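Local coordinates for nucleocapsid protein (Sin Nombre virus, PDB 2IC6) that probably encapsidates the viral RNA genome, with this N-terminal antiparallel coiled coil thought to help the protein assemble with itself, at residues T6-I14 with L64-Q75. The protein carries 1 engineered substitution. Residues are numbered along the deposited sequence; the frame is centred on the assembly and turned at random. Where two conformers were deposited one is given.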
loop_
_atom_site.group_PDB
_atom_site.type_symbol
_atom_site.label_atom_id
_atom_site.label_comp_id
_atom_site.label_asym_id
_atom_site.label_seq_id
_atom_site.Cartn_x
_atom_site.Cartn_y
_atom_site.Cartn_z
ATOM N N THR A 6 4.796 -9.422 20.771
ATOM C CA THR A 6 3.660 -8.914 19.990
ATOM C C THR A 6 3.967 -7.581 19.270
ATOM O O THR A 6 3.613 -7.395 18.080
ATOM C CB THR A 6 2.396 -8.796 20.817
ATOM O OG1 THR A 6 2.010 -10.121 21.225
ATOM C CG2 THR A 6 1.292 -8.125 20.013
ATOM N N LEU A 7 4.524 -6.615 19.981
ATOM C CA LEU A 7 4.832 -5.326 19.376
ATOM C C LEU A 7 5.836 -5.486 18.256
ATOM O O LEU A 7 5.728 -4.828 17.220
ATOM C CB LEU A 7 5.316 -4.256 20.368
ATOM C CG LEU A 7 4.205 -3.588 21.205
ATOM C CD1 LEU A 7 3.547 -4.492 22.222
ATOM C CD2 LEU A 7 4.784 -2.339 21.855
ATOM N N LYS A 8 6.864 -6.318 18.444
ATOM C CA LYS A 8 7.826 -6.521 17.369
ATOM C C LYS A 8 7.133 -7.170 16.161
ATOM O O LYS A 8 7.468 -6.817 15.011
ATOM C CB LYS A 8 8.999 -7.382 17.854
ATOM C CG LYS A 8 10.011 -7.790 16.828
ATOM C CD LYS A 8 10.648 -6.664 16.066
ATOM C CE LYS A 8 11.874 -7.138 15.251
ATOM N NZ LYS A 8 12.267 -6.094 14.255
ATOM N N GLU A 9 6.195 -8.100 16.391
ATOM C CA GLU A 9 5.505 -8.737 15.278
ATOM C C GLU A 9 4.760 -7.710 14.452
ATOM O O GLU A 9 4.793 -7.757 13.212
ATOM C CB GLU A 9 4.565 -9.818 15.806
ATOM C CG GLU A 9 5.285 -11.032 16.148
ATOM C CD GLU A 9 4.397 -12.154 16.662
ATOM O OE1 GLU A 9 5.025 -13.126 17.160
ATOM O OE2 GLU A 9 3.124 -12.095 16.622
ATOM N N VAL A 10 4.074 -6.809 15.119
ATOM C CA VAL A 10 3.321 -5.751 14.445
ATOM C C VAL A 10 4.276 -4.854 13.700
ATOM O O VAL A 10 4.029 -4.496 12.545
ATOM C CB VAL A 10 2.373 -4.985 15.409
ATOM C CG1 VAL A 10 1.646 -3.841 14.685
ATOM C CG2 VAL A 10 1.331 -5.987 16.036
ATOM N N GLN A 11 5.367 -4.414 14.361
ATOM C CA GLN A 11 6.372 -3.626 13.643
ATOM C C GLN A 11 6.913 -4.290 12.405
ATOM O O GLN A 11 7.047 -3.636 11.374
ATOM C CB GLN A 11 7.542 -3.304 14.570
ATOM C CG GLN A 11 8.540 -2.192 14.022
ATOM C CD GLN A 11 7.902 -0.804 13.619
ATOM O OE1 GLN A 11 7.651 0.119 14.419
ATOM N NE2 GLN A 11 7.658 -0.672 12.351
ATOM N N ASP A 12 7.238 -5.583 12.440
ATOM C CA ASP A 12 7.733 -6.271 11.257
ATOM C C ASP A 12 6.685 -6.318 10.188
ATOM O O ASP A 12 7.017 -6.230 9.012
ATOM C CB ASP A 12 8.241 -7.659 11.627
ATOM C CG ASP A 12 9.564 -7.620 12.386
ATOM O OD1 ASP A 12 10.260 -6.581 12.468
ATOM O OD2 ASP A 12 9.922 -8.672 12.948
ATOM N N ASN A 13 5.423 -6.476 10.576
ATOM C CA ASN A 13 4.362 -6.475 9.586
ATOM C C ASN A 13 4.192 -5.099 8.953
ATOM O O ASN A 13 3.951 -4.994 7.756
ATOM C CB ASN A 13 3.091 -6.974 10.247
ATOM C CG ASN A 13 2.066 -7.520 9.298
ATOM O OD1 ASN A 13 0.904 -7.716 9.716
ATOM N ND2 ASN A 13 2.442 -7.791 8.089
ATOM N N ILE A 14 4.355 -4.031 9.721
ATOM C CA ILE A 14 4.323 -2.693 9.175
ATOM C C ILE A 14 5.461 -2.606 8.178
ATOM O O ILE A 14 5.277 -2.104 7.082
ATOM C CB ILE A 14 4.417 -1.624 10.296
ATOM C CG1 ILE A 14 3.091 -1.605 11.087
ATOM C CG2 ILE A 14 4.761 -0.208 9.776
ATOM C CD1 ILE A 14 3.158 -0.801 12.417
ATOM N N LEU A 64 -2.674 -1.211 11.105
ATOM C CA LEU A 64 -1.541 -1.700 11.825
ATOM C C LEU A 64 -0.912 -0.584 12.707
ATOM O O LEU A 64 -0.571 -0.797 13.870
ATOM C CB LEU A 64 -0.487 -2.237 10.897
ATOM C CG LEU A 64 -0.801 -3.539 10.162
ATOM C CD1 LEU A 64 0.237 -3.768 9.057
ATOM C CD2 LEU A 64 -0.787 -4.732 11.161
ATOM N N LYS A 65 -0.769 0.614 12.142
ATOM C CA LYS A 65 -0.116 1.688 12.839
ATOM C C LYS A 65 -0.963 2.153 14.024
ATOM O O LYS A 65 -0.441 2.435 15.123
ATOM C CB LYS A 65 0.170 2.833 11.884
ATOM C CG LYS A 65 1.250 2.533 10.889
ATOM C CD LYS A 65 1.402 3.603 9.856
ATOM C CE LYS A 65 2.503 3.276 8.926
ATOM N NZ LYS A 65 2.754 4.291 7.920
ATOM N N ARG A 66 -2.271 2.262 13.845
ATOM C CA ARG A 66 -3.144 2.650 14.973
ATOM C C ARG A 66 -3.084 1.610 16.063
ATOM O O ARG A 66 -3.124 1.941 17.272
ATOM C CB ARG A 66 -4.551 2.933 14.476
ATOM C CG ARG A 66 -4.697 4.315 13.777
ATOM C CD ARG A 66 -6.098 4.568 13.234
ATOM N NE ARG A 66 -6.289 5.904 12.647
ATOM C CZ ARG A 66 -6.665 7.003 13.321
ATOM N NH1 ARG A 66 -6.931 7.019 14.646
ATOM N NH2 ARG A 66 -6.772 8.134 12.622
ATOM N N GLU A 67 -3.064 0.337 15.703
ATOM C CA GLU A 67 -2.977 -0.733 16.724
ATOM C C GLU A 67 -1.636 -0.707 17.428
ATOM O O GLU A 67 -1.581 -0.879 18.647
ATOM C CB GLU A 67 -3.273 -2.062 16.123
ATOM C CG GLU A 67 -4.762 -2.087 15.767
ATOM C CD GLU A 67 -5.270 -3.441 15.224
ATOM O OE1 GLU A 67 -4.615 -4.493 15.449
ATOM O OE2 GLU A 67 -6.424 -3.433 14.744
ATOM N N LEU A 68 -0.514 -0.524 16.714
ATOM C CA LEU A 68 0.770 -0.422 17.392
ATOM C C LEU A 68 0.804 0.751 18.370
ATOM O O LEU A 68 1.364 0.613 19.465
ATOM C CB LEU A 68 1.887 -0.325 16.342
ATOM C CG LEU A 68 3.295 -0.336 16.943
ATOM C CD1 LEU A 68 3.610 -1.485 17.857
ATOM C CD2 LEU A 68 4.343 -0.227 15.820
ATOM N N ALA A 69 0.216 1.887 18.004
ATOM C CA ALA A 69 0.145 3.019 18.895
ATOM C C ALA A 69 -0.528 2.601 20.215
ATOM O O ALA A 69 -0.054 2.939 21.315
ATOM C CB ALA A 69 -0.508 4.157 18.274
ATOM N N ASP A 70 -1.641 1.901 20.132
ATOM C CA ASP A 70 -2.349 1.447 21.312
ATOM C C ASP A 70 -1.594 0.320 22.049
ATOM O O ASP A 70 -1.570 0.286 23.307
ATOM C CB ASP A 70 -3.777 1.026 21.036
ATOM C CG ASP A 70 -4.726 2.127 21.335
ATOM O OD1 ASP A 70 -5.333 2.570 20.412
ATOM O OD2 ASP A 70 -4.828 2.599 22.512
ATOM N N LEU A 71 -0.913 -0.569 21.373
ATOM C CA LEU A 71 -0.070 -1.564 22.031
ATOM C C LEU A 71 1.012 -0.881 22.891
ATOM O O LEU A 71 1.269 -1.267 24.040
ATOM C CB LEU A 71 0.597 -2.503 21.014
ATOM C CG LEU A 71 -0.314 -3.545 20.358
ATOM C CD1 LEU A 71 0.395 -4.174 19.133
ATOM C CD2 LEU A 71 -0.743 -4.617 21.348
ATOM N N ILE A 72 1.644 0.141 22.324
ATOM C CA ILE A 72 2.682 0.920 23.025
ATOM C C ILE A 72 2.047 1.603 24.238
ATOM O O ILE A 72 2.596 1.558 25.339
ATOM C CB ILE A 72 3.357 1.926 22.071
ATOM C CG1 ILE A 72 4.225 1.192 21.059
ATOM C CG2 ILE A 72 4.190 2.959 22.892
ATOM C CD1 ILE A 72 4.651 2.022 19.816
ATOM N N ALA A 73 0.924 2.296 24.062
ATOM C CA ALA A 73 0.332 3.040 25.170
ATOM C C ALA A 73 0.004 2.098 26.340
ATOM O O ALA A 73 0.199 2.420 27.509
ATOM C CB ALA A 73 -0.921 3.752 24.698
ATOM N N ALA A 74 -0.426 0.874 26.033
ATOM C CA ALA A 74 -0.832 -0.039 27.068
ATOM C C ALA A 74 0.407 -0.500 27.788
ATOM O O ALA A 74 0.389 -0.617 28.985
ATOM C CB ALA A 74 -1.604 -1.227 26.470
ATOM N N GLN A 75 1.542 -0.674 27.147
ATOM C CA GLN A 75 2.749 -1.144 27.798
ATOM C C GLN A 75 3.386 -0.002 28.594
ATOM O O GLN A 75 4.097 -0.293 29.583
ATOM C CB GLN A 75 3.760 -1.717 26.803
ATOM C CG GLN A 75 3.322 -3.020 26.189
ATOM C CD GLN A 75 2.982 -4.106 27.170
ATOM O OE1 GLN A 75 1.871 -4.676 27.183
ATOM N NE2 GLN A 75 3.926 -4.398 28.022
#
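The shortest polar bond within segment 6-14, from K8 NZ to the syn lone pair of D12 OD1 (2.7 Å), is a salt bridge on the outer face of its helix, whereas L68 and its apolar neighbours join the two helices. The seam between them is that of an antiparallel coiled coil: the start of helix 6-37 meets the end of helix 41-74 at the open end of a helical hairpin, with the segment axes 9.9 Å apart and their directions 157° from each other. L68 is a knob in the hole formed by L7, V10, Q11 and I14. Its CG lies anti to the backbone N (chi1 -175°), which carries the two methyls between the residues of that hole: CD1 comes 4.0 Å from L7 CG, and CD2 3.6 Å from I14 CD1. V10 CG1 lies 3.9 Å from L68 CB, the two side chains sliding past each other in opposite directions, while V10 CG2 meets L71 CD1 tip to tip at 3.7 Å. At the inner end I14 CG1 presses on L64 CB at 3.6 Å, while N13 OD1 rests against the L64 CD2 methyl, the side chains roughly at right angles. K65 passes its aliphatic stem by I14 and pairs its ammonium with E18, a salt bridge bordering the apolar seam. Toward the chain termini, L7 slides past L71 and crosses I72 at a slant, with L7 CD2 3.7 Å from I72 CG1.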